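PDB 4E3E: beta-methylmalyl-CoA dehydratase from Chloroflexus aurantiacus, which catalyses the reversible dehydration of (2R,3S)-beta-methylmalyl-CoA to mesaconyl-CoA, a step of the glyoxylate assimilation cycle used in carbon dioxide fixation. Local coordinates for residues 41-49 / 57-65; 84-95 / 138-149. One frame throughout, in Å; residues are numbered along the deposited sequence.

Contact 1. Residues 41-49 / 57-65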
loop_
_atom_site.group_PDB
_atom_site.type_symbol
_atom_site.label_atom_id
_atom_site.label_comp_id
_atom_site.label_asym_id
_atom_site.label_seq_id
_atom_site.Cartn_x
_atom_site.Cartn_y
_atom_site.Cartn_z
ATOM N N GLY A 41 4.837 10.507 0.741
ATOM C CA GLY A 41 4.055 11.741 0.742
ATOM C C GLY A 41 4.611 12.825 -0.173
ATOM O O GLY A 41 4.372 14.001 0.061
ATOM N N SER A 42 5.338 12.448 -1.227
ATOM C CA SER A 42 5.951 13.460 -2.069
ATOM C C SER A 42 4.876 14.328 -2.744
ATOM O O SER A 42 3.912 13.812 -3.319
ATOM C CB SER A 42 6.887 12.841 -3.107
ATOM O OG SER A 42 7.082 13.731 -4.193
ATOM N N ARG A 43 5.038 15.644 -2.648
ATOM C CA ARG A 43 4.059 16.568 -3.235
ATOM C C ARG A 43 4.514 17.243 -4.527
ATOM O O ARG A 43 3.821 18.125 -5.022
ATOM C CB ARG A 43 3.629 17.626 -2.219
ATOM C CG ARG A 43 2.717 17.088 -1.129
ATOM C CD ARG A 43 2.104 18.243 -0.363
ATOM N NE ARG A 43 3.058 18.756 0.614
ATOM C CZ ARG A 43 3.157 20.032 0.974
ATOM N NH1 ARG A 43 2.362 20.943 0.427
ATOM N NH2 ARG A 43 4.062 20.394 1.877
ATOM N N PHE A 44 5.665 16.838 -5.077
ATOM C CA PHE A 44 6.167 17.454 -6.314
ATOM C C PHE A 44 5.157 17.319 -7.433
ATOM O O PHE A 44 4.647 16.224 -7.697
ATOM C CB PHE A 44 7.542 16.896 -6.705
ATOM C CG PHE A 44 8.628 17.349 -5.773
ATOM C CD1 PHE A 44 9.211 18.607 -5.933
ATOM C CD2 PHE A 44 8.998 16.567 -4.676
ATOM C CE1 PHE A 44 10.182 19.057 -5.044
ATOM C CE2 PHE A 44 9.971 17.008 -3.786
ATOM C CZ PHE A 44 10.566 18.259 -3.967
ATOM N N ALA A 45 4.841 18.444 -8.065
ATOM C CA ALA A 45 3.683 18.494 -8.973
ATOM C C ALA A 45 3.850 17.647 -10.222
ATOM O O ALA A 45 2.867 17.092 -10.749
ATOM C CB ALA A 45 3.325 19.935 -9.330
ATOM N N LEU A 46 5.091 17.539 -10.684
ATOM C CA LEU A 46 5.419 16.768 -11.899
ATOM C C LEU A 46 4.929 15.304 -11.809
ATOM O O LEU A 46 4.374 14.782 -12.767
ATOM C CB LEU A 46 6.940 16.809 -12.181
ATOM C CG LEU A 46 7.389 16.142 -13.490
ATOM C CD1 LEU A 46 6.704 16.819 -14.672
ATOM C CD2 LEU A 46 8.905 16.148 -13.641
ATOM N N THR A 47 5.122 14.658 -10.651
ATOM C CA THR A 47 4.770 13.250 -10.538
ATOM C C THR A 47 3.294 13.037 -10.139
ATOM O O THR A 47 2.749 11.968 -10.384
ATOM C CB THR A 47 5.687 12.525 -9.556
ATOM O OG1 THR A 47 5.727 13.282 -8.353
ATOM C CG2 THR A 47 7.136 12.399 -10.128
ATOM N N SER A 48 2.650 14.057 -9.555
ATOM C CA SER A 48 1.267 13.927 -9.039
ATOM C C SER A 48 0.176 14.193 -10.053
ATOM O O SER A 48 -0.945 13.725 -9.883
ATOM C CB SER A 48 1.035 14.837 -7.845
ATOM O OG SER A 48 1.638 14.270 -6.694
ATOM N N SER A 49 0.491 14.936 -11.102
ATOM C CA SER A 49 -0.519 15.348 -12.054
ATOM C C SER A 49 -0.130 15.132 -13.528
ATOM O O SER A 49 0.836 15.713 -14.029
ATOM C CB SER A 49 -0.900 16.816 -11.802
ATOM O OG SER A 49 -1.747 17.293 -12.847
ATOM N N GLY A 57 5.195 19.191 -21.706
ATOM C CA GLY A 57 5.544 18.487 -22.945
ATOM C C GLY A 57 5.821 16.997 -22.756
ATOM O O GLY A 57 6.282 16.348 -23.668
ATOM N N LEU A 58 5.548 16.457 -21.572
ATOM C CA LEU A 58 5.692 15.019 -21.320
ATOM C C LEU A 58 4.428 14.274 -21.740
ATOM O O LEU A 58 3.359 14.887 -21.888
ATOM C CB LEU A 58 5.971 14.756 -19.822
ATOM C CG LEU A 58 7.332 15.254 -19.318
ATOM C CD1 LEU A 58 7.505 14.976 -17.838
ATOM C CD2 LEU A 58 8.505 14.666 -20.111
ATOM N N GLU A 59 4.522 12.977 -21.952
ATOM C CA GLU A 59 3.371 12.174 -22.332
ATOM C C GLU A 59 2.312 12.124 -21.257
ATOM O O GLU A 59 1.147 12.138 -21.535
ATOM C CB GLU A 59 3.790 10.762 -22.682
ATOM C CG GLU A 59 4.831 10.650 -23.773
ATOM C CD GLU A 59 5.239 9.224 -24.062
ATOM O OE1 GLU A 59 4.455 8.311 -23.789
ATOM O OE2 GLU A 59 6.346 9.011 -24.576
ATOM N N ARG A 60 2.758 12.026 -20.015
ATOM C CA ARG A 60 1.895 11.912 -18.870
ATOM C C ARG A 60 2.830 12.062 -17.704
ATOM O O ARG A 60 3.976 12.271 -17.902
ATOM C CB ARG A 60 1.203 10.569 -18.840
ATOM C CG ARG A 60 2.125 9.401 -19.059
ATOM C CD ARG A 60 1.404 8.080 -19.190
ATOM N NE ARG A 60 0.671 7.679 -18.004
ATOM C CZ ARG A 60 -0.075 6.594 -17.924
ATOM N NH1 ARG A 60 -0.710 6.294 -16.822
ATOM N NH2 ARG A 60 -0.194 5.810 -18.965
ATOM N N ALA A 61 2.331 11.985 -16.494
ATOM C CA ALA A 61 3.205 12.162 -15.363
ATOM C C ALA A 61 4.229 11.061 -15.403
ATOM O O ALA A 61 3.897 9.931 -15.538
ATOM C CB ALA A 61 2.420 12.104 -14.081
ATOM N N PRO A 62 5.482 11.417 -15.260
ATOM C CA PRO A 62 6.561 10.419 -15.248
ATOM C C PRO A 62 6.692 9.753 -13.869
ATOM O O PRO A 62 6.248 10.317 -12.882
ATOM C CB PRO A 62 7.804 11.266 -15.510
ATOM C CG PRO A 62 7.469 12.588 -14.871
ATOM C CD PRO A 62 5.996 12.796 -15.131
ATOM N N ILE A 63 7.308 8.571 -13.834
ATOM C CA ILE A 63 7.701 7.911 -12.597
ATOM C C ILE A 63 8.732 8.785 -11.849
ATOM O O ILE A 63 9.652 9.315 -12.459
ATOM C CB ILE A 63 8.306 6.499 -12.906
ATOM C CG1 ILE A 63 7.343 5.622 -13.720
ATOM C CG2 ILE A 63 8.714 5.770 -11.626
ATOM C CD1 ILE A 63 5.948 5.479 -13.122
ATOM N N ASP A 64 8.588 8.927 -10.528
ATOM C CA ASP A 64 9.557 9.623 -9.723
ATOM C C ASP A 64 10.969 9.048 -9.965
ATOM O O ASP A 64 11.170 7.824 -9.905
ATOM C CB ASP A 64 9.204 9.444 -8.233
ATOM C CG ASP A 64 9.979 10.392 -7.321
ATOM O OD1 ASP A 64 9.331 11.235 -6.659
ATOM O OD2 ASP A 64 11.234 10.293 -7.257
ATOM N N SER A 65 11.944 9.930 -10.193
ATOM C CA SER A 65 13.337 9.531 -10.428
ATOM C C SER A 65 13.858 8.617 -9.330
ATOM O O SER A 65 14.612 7.680 -9.603
ATOM C CB SER A 65 14.254 10.757 -10.524
ATOM O OG SER A 65 14.191 11.323 -11.816
HETATM O O HOH W 1 7.667 13.336 -6.774
HETATM O O HOH W 2 9.849 12.533 -4.263
HETATM O O HOH W 3 4.181 9.630 -11.204
#
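Leu46 and Thr47, on the short helix 45-48, pack against Ala61, Pro62 and Asp64 in the connection that leads to helix 65-80, the long central helix of the N-terminal hotdog domain. The two segments are joined by apolar packing and by water, an example of how two irregular pieces of chain can fit closely without a direct hydrogen bond between them.

The apolar part centres on Leu46. Its side chain leaves the backbone with CG turned opposite the N (chi1 -175°) and crosses the Pro62 ring at about a right angle, CG lying 3.8 Å from Pro62 CG, while the CD1 branch reaches Leu58 CD1 at 3.7 Å. Helix 50-55 supplies Ala53 as a further wall for Leu46 and Pro62. Ala61 CB is set against backbone oxygens at the end of helix 45-48, 3.6 Å from Leu46 O. That oxygen is buried without a polar partner, and Pro62 CD also lies against it. The methyl of Thr47 comes over the opposing backbone, CG2 standing 3.7 Å from Asp64 CA.

Polar contact is made through water. One molecule donates to both Thr47 O and Pro62 O, tying the two main chains together. Asp64, assigned by similarity to the substrate site with Pro62, Ile63 and Ser65, divides its carboxylate: OD2 caps helix 65-80 at Leu66 N, whereas OD1 faces segment 41-49 and accepts a hydrogen bond from each of two further waters. Both of these also bond Ser42 OG, bridging a direct separation of 4.2 Å between Ser42 OG and Asp64 OD1. One of the pair lies near Thr47 OG1 as well, too close for the distance to be trusted; the other stands 2.8 Å from Asp64 OD1.

Contact 2. Residues 84-95 / 138-149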
loop_
_atom_site.group_PDB
_atom_site.type_symbol
_atom_site.label_atom_id
_atom_site.label_comp_id
_atom_site.label_asym_id
_atom_site.label_seq_id
_atom_site.Cartn_x
_atom_site.Cartn_y
_atom_site.Cartn_z
ATOM N N ALA A 84 26.793 -7.870 1.744
ATOM C CA ALA A 84 27.492 -6.616 2.042
ATOM C C ALA A 84 27.316 -6.181 3.490
ATOM O O ALA A 84 26.269 -6.422 4.094
ATOM C CB ALA A 84 27.027 -5.506 1.099
ATOM N N ILE A 85 28.353 -5.543 4.037
ATOM C CA ILE A 85 28.297 -4.903 5.362
ATOM C C ILE A 85 27.670 -3.508 5.230
ATOM O O ILE A 85 26.863 -3.111 6.062
ATOM C CB ILE A 85 29.702 -4.768 6.014
ATOM C CG1 ILE A 85 30.436 -6.119 6.074
ATOM C CG2 ILE A 85 29.628 -4.120 7.405
ATOM C CD1 ILE A 85 29.915 -7.085 7.115
ATOM N N ALA A 86 28.042 -2.774 4.179
ATOM C CA ALA A 86 27.547 -1.417 3.967
ATOM C C ALA A 86 27.730 -0.992 2.523
ATOM O O ALA A 86 28.625 -1.479 1.830
ATOM C CB ALA A 86 28.260 -0.430 4.888
ATOM N N ASN A 87 26.866 -0.090 2.072
ATOM C CA ASN A 87 27.125 0.638 0.847
ATOM C C ASN A 87 28.028 1.801 1.213
ATOM O O ASN A 87 27.797 2.486 2.211
ATOM C CB ASN A 87 25.848 1.164 0.232
ATOM C CG ASN A 87 26.045 1.589 -1.218
ATOM O OD1 ASN A 87 26.080 0.747 -2.121
ATOM N ND2 ASN A 87 26.192 2.896 -1.447
ATOM N N LEU A 88 29.065 2.020 0.421
ATOM C CA LEU A 88 30.062 3.018 0.792
ATOM C C LEU A 88 29.918 4.360 0.068
ATOM O O LEU A 88 30.324 5.387 0.599
ATOM C CB LEU A 88 31.482 2.445 0.679
ATOM C CG LEU A 88 31.796 1.291 1.641
ATOM C CD1 LEU A 88 33.168 0.717 1.317
ATOM C CD2 LEU A 88 31.724 1.740 3.101
ATOM N N GLY A 89 29.322 4.357 -1.122
ATOM C CA GLY A 89 29.104 5.599 -1.867
ATOM C C GLY A 89 28.445 5.357 -3.207
ATOM O O GLY A 89 28.245 4.202 -3.609
ATOM N N TYR A 90 28.098 6.455 -3.880
ATOM C CA TYR A 90 27.540 6.449 -5.235
ATOM C C TYR A 90 28.315 7.516 -5.995
ATOM O O TYR A 90 28.864 8.443 -5.378
ATOM C CB TYR A 90 26.052 6.860 -5.235
ATOM C CG TYR A 90 25.157 6.113 -4.271
ATOM C CD1 TYR A 90 25.026 6.535 -2.953
ATOM C CD2 TYR A 90 24.422 5.006 -4.688
ATOM C CE1 TYR A 90 24.204 5.868 -2.061
ATOM C CE2 TYR A 90 23.584 4.325 -3.803
ATOM C CZ TYR A 90 23.479 4.764 -2.494
ATOM O OH TYR A 90 22.661 4.100 -1.606
ATOM N N ALA A 91 28.372 7.390 -7.320
ATOM C CA ALA A 91 28.950 8.432 -8.164
ATOM C C ALA A 91 28.391 8.299 -9.559
ATOM O O ALA A 91 27.946 7.213 -9.953
ATOM C CB ALA A 91 30.475 8.332 -8.199
ATOM N N GLY A 92 28.386 9.414 -10.287
ATOM C CA GLY A 92 28.029 9.412 -11.705
ATOM C C GLY A 92 26.654 8.835 -11.962
ATOM O O GLY A 92 26.453 8.100 -12.936
ATOM N N GLY A 93 25.706 9.158 -11.085
ATOM C CA GLY A 93 24.324 8.705 -11.247
ATOM C C GLY A 93 23.591 9.599 -12.218
ATOM O O GLY A 93 23.103 10.656 -11.824
ATOM N N ARG A 94 23.523 9.186 -13.487
ATOM C CA ARG A 94 22.921 9.996 -14.552
ATOM C C ARG A 94 21.553 9.424 -14.944
ATOM O O ARG A 94 21.474 8.268 -15.373
ATOM C CB ARG A 94 23.842 10.010 -15.782
ATOM C CG ARG A 94 23.315 10.835 -16.957
ATOM C CD ARG A 94 24.188 10.652 -18.185
ATOM N NE ARG A 94 24.151 9.274 -18.670
ATOM C CZ ARG A 94 23.258 8.804 -19.537
ATOM N NH1 ARG A 94 22.315 9.601 -20.026
ATOM N NH2 ARG A 94 23.316 7.533 -19.921
ATOM N N PHE A 95 20.487 10.220 -14.790
ATOM C CA PHE A 95 19.158 9.814 -15.274
ATOM C C PHE A 95 19.086 10.041 -16.778
ATOM O O PHE A 95 19.574 11.046 -17.270
ATOM C CB PHE A 95 18.033 10.530 -14.498
ATOM C CG PHE A 95 17.898 10.024 -13.072
ATOM C CD1 PHE A 95 17.083 8.920 -12.779
ATOM C CD2 PHE A 95 18.622 10.607 -12.038
ATOM C CE1 PHE A 95 16.993 8.426 -11.470
ATOM C CE2 PHE A 95 18.523 10.125 -10.730
ATOM C CZ PHE A 95 17.716 9.029 -10.445
ATOM N N VAL A 138 18.793 3.604 -21.911
ATOM C CA VAL A 138 19.258 3.758 -20.539
ATOM C C VAL A 138 18.388 4.809 -19.854
ATOM O O VAL A 138 18.222 5.912 -20.372
ATOM C CB VAL A 138 20.737 4.194 -20.535
ATOM C CG1 VAL A 138 21.213 4.518 -19.128
ATOM C CG2 VAL A 138 21.613 3.118 -21.206
ATOM N N VAL A 139 17.817 4.446 -18.707
ATOM C CA VAL A 139 16.989 5.351 -17.925
ATOM C C VAL A 139 17.787 5.815 -16.715
ATOM O O VAL A 139 17.492 6.859 -16.122
ATOM C CB VAL A 139 15.642 4.698 -17.502
ATOM C CG1 VAL A 139 14.857 4.251 -18.754
ATOM C CG2 VAL A 139 15.865 3.542 -16.541
ATOM N N LEU A 140 18.809 5.037 -16.370
ATOM C CA LEU A 140 19.672 5.353 -15.246
ATOM C C LEU A 140 20.950 4.532 -15.319
ATOM O O LEU A 140 20.917 3.328 -15.606
ATOM C CB LEU A 140 18.956 5.041 -13.936
ATOM C CG LEU A 140 19.757 5.140 -12.628
ATOM C CD1 LEU A 140 20.219 6.573 -12.384
ATOM C CD2 LEU A 140 18.932 4.620 -11.455
ATOM N N GLU A 141 22.070 5.197 -15.071
ATOM C CA GLU A 141 23.333 4.513 -14.792
ATOM C C GLU A 141 24.011 5.181 -13.593
ATOM O O GLU A 141 23.858 6.380 -13.377
ATOM C CB GLU A 141 24.255 4.507 -16.019
ATOM C CG GLU A 141 24.700 5.893 -16.476
ATOM C CD GLU A 141 25.670 5.843 -17.638
ATOM O OE1 GLU A 141 26.529 4.943 -17.674
ATOM O OE2 GLU A 141 25.576 6.702 -18.522
ATOM N N TYR A 142 24.751 4.410 -12.816
ATOM C CA TYR A 142 25.485 4.961 -11.675
ATOM C C TYR A 142 26.589 3.991 -11.270
ATOM O O TYR A 142 26.617 2.830 -11.712
ATOM C CB TYR A 142 24.553 5.250 -10.481
ATOM C CG TYR A 142 23.867 4.012 -9.944
ATOM C CD1 TYR A 142 24.529 3.148 -9.074
ATOM C CD2 TYR A 142 22.558 3.696 -10.322
ATOM C CE1 TYR A 142 23.914 1.993 -8.596
ATOM C CE2 TYR A 142 21.932 2.549 -9.851
ATOM C CZ TYR A 142 22.619 1.699 -8.988
ATOM O OH TYR A 142 22.021 0.553 -8.512
ATOM N N ILE A 143 27.494 4.480 -10.432
ATOM C CA ILE A 143 28.513 3.654 -9.827
ATOM C C ILE A 143 28.208 3.615 -8.344
ATOM O O ILE A 143 27.831 4.625 -7.753
ATOM C CB ILE A 143 29.921 4.245 -10.064
ATOM C CG1 ILE A 143 30.300 4.136 -11.548
ATOM C CG2 ILE A 143 30.965 3.577 -9.174
ATOM C CD1 ILE A 143 31.394 5.097 -11.945
ATOM N N ARG A 144 28.332 2.445 -7.737
ATOM C CA ARG A 144 28.283 2.376 -6.293
ATOM C C ARG A 144 29.364 1.421 -5.842
ATOM O O ARG A 144 29.836 0.584 -6.630
ATOM C CB ARG A 144 26.879 1.979 -5.776
ATOM C CG ARG A 144 26.517 0.494 -5.798
ATOM C CD ARG A 144 25.181 0.292 -5.101
ATOM N NE ARG A 144 24.576 -1.032 -5.275
ATOM C CZ ARG A 144 24.359 -1.898 -4.283
ATOM N NH1 ARG A 144 24.716 -1.611 -3.022
ATOM N NH2 ARG A 144 23.770 -3.063 -4.551
ATOM N N TRP A 145 29.778 1.561 -4.591
ATOM C CA TRP A 145 30.729 0.623 -4.024
ATOM C C TRP A 145 30.277 0.181 -2.676
ATOM O O TRP A 145 29.664 0.950 -1.936
ATOM C CB TRP A 145 32.179 1.133 -4.068
ATOM C CG TRP A 145 32.454 2.467 -3.411
ATOM C CD1 TRP A 145 33.118 2.693 -2.212
ATOM C CD2 TRP A 145 32.125 3.811 -3.922
ATOM N NE1 TRP A 145 33.208 4.037 -1.940
ATOM C CE2 TRP A 145 32.636 4.765 -2.922
ATOM C CE3 TRP A 145 31.481 4.302 -5.061
ATOM C CZ2 TRP A 145 32.485 6.139 -3.068
ATOM C CZ3 TRP A 145 31.336 5.692 -5.200
ATOM C CH2 TRP A 145 31.826 6.586 -4.225
ATOM N N VAL A 146 30.531 -1.091 -2.387
ATOM C CA VAL A 146 29.992 -1.780 -1.214
ATOM C C VAL A 146 31.095 -2.569 -0.521
ATOM O O VAL A 146 32.002 -3.093 -1.172
ATOM C CB VAL A 146 28.837 -2.757 -1.578
ATOM C CG1 VAL A 146 27.584 -1.996 -1.953
ATOM C CG2 VAL A 146 29.208 -3.646 -2.749
HETATM N N MSE A 147 31.008 -2.658 0.797
HETATM C CA MSE A 147 31.930 -3.480 1.559
HETATM C C MSE A 147 31.265 -4.817 1.694
HETATM O O MSE A 147 30.183 -4.917 2.277
HETATM C CB MSE A 147 32.131 -2.849 2.921
HETATM C CG MSE A 147 33.177 -3.694 3.635
HETATM SE SE MSE A 147 33.500 -2.840 5.361
HETATM C CE MSE A 147 34.832 -1.496 4.789
ATOM N N VAL A 148 31.895 -5.851 1.138
ATOM C CA VAL A 148 31.309 -7.196 1.103
ATOM C C VAL A 148 32.129 -8.197 1.914
ATOM O O VAL A 148 33.369 -8.181 1.877
ATOM C CB VAL A 148 31.155 -7.714 -0.348
ATOM C CG1 VAL A 148 30.415 -9.050 -0.387
ATOM C CG2 VAL A 148 30.428 -6.686 -1.196
ATOM N N ARG A 149 31.426 -9.067 2.636
ATOM C CA ARG A 149 32.055 -10.151 3.374
ATOM C C ARG A 149 32.801 -11.110 2.458
ATOM O O ARG A 149 32.354 -11.418 1.347
ATOM C CB ARG A 149 31.008 -10.969 4.125
ATOM C CG ARG A 149 30.352 -10.276 5.295
ATOM C CD ARG A 149 29.408 -11.241 5.991
ATOM N NE ARG A 149 28.554 -10.544 6.945
ATOM C CZ ARG A 149 27.341 -10.070 6.670
ATOM N NH1 ARG A 149 26.798 -10.221 5.465
ATOM N NH2 ARG A 149 26.660 -9.445 7.612
#
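Ala84 CB rests 3.4 Å from Met147 O, and the next residue takes up that same oxygen through a backbone bond from Ile85 N. The side chain of Ile85 carries CD1 over one face of the Arg149 guanidinium. Ile85 and Ala86 together sit opposite the single residue Met147, which makes a classic beta bulge.

At Asn87 the side chain joins in. OD1 lies in the plane of the Arg144 guanidinium and accepts a nearly straight bond of 2.9 Å from Arg144 NH1, the amide and guanidinium planes being turned only a little against each other. The other end of that guanidinium, NH2, is held by Thr76 and Ser81. Asn87 ND2 lies above the Tyr90 ring, toward its rim.

Leu88 and Gly89 form a second classic bulge, opposite Trp145. The indole, its CG placed between backbone N and carbonyl carbon (chi1 56°), folds over the first strand: Leu88 CB meets Trp145 CD1 at 3.3 Å, and Gly89 CA makes a CH-pi contact 3.6 Å from the centroid of the six-membered ring. A side chain on Gly89 would run into this ring. Replacing Trp145 by alanine would probably open a gap over Gly89 and leave Tyr126, which stacks on the indole, without its aromatic mate.

These are neighbouring antiparallel strands of the curved hotdog sheet, here crossing at 157°, and the bulges let the chain shift register as it bends. Another shift falls between Ala91 and Arg94, where Gly92 adopts positive phi.

Arg94 then bends along its chain to present NE and NH2 side-on to Glu141 OE2 in a salt bridge, NH2 at 2.8 Å, the guanidinium and carboxylate planes standing 81° apart; His128 holds Glu141 OE1. Over the centre of the Phe95 ring sits Leu140 CD1, 3.9 Å from the centroid.

How the contacts relate
The centres of the two contacts lie 25 Å apart, contact 1 near the edge of the chain and contact 2 within the sheet, yet each contains residues assigned to substrate binding by similarity: 62-65 in contact 1 and 85-88 in contact 2. If the similarity holds, they probably line parts of one extended substrate site. Helix 65-80 connects them in sequence and packs on strand 138-149 through Phe69 and Phe73. The contacts touch where Ser65 O approaches Phe95 CE1 at 3.1 Å. Just beyond Phe95 begins the third predicted substrate-binding group, Gly96 to Val98, and the Val98 side chain comes within about 4 Å of that of Pro62.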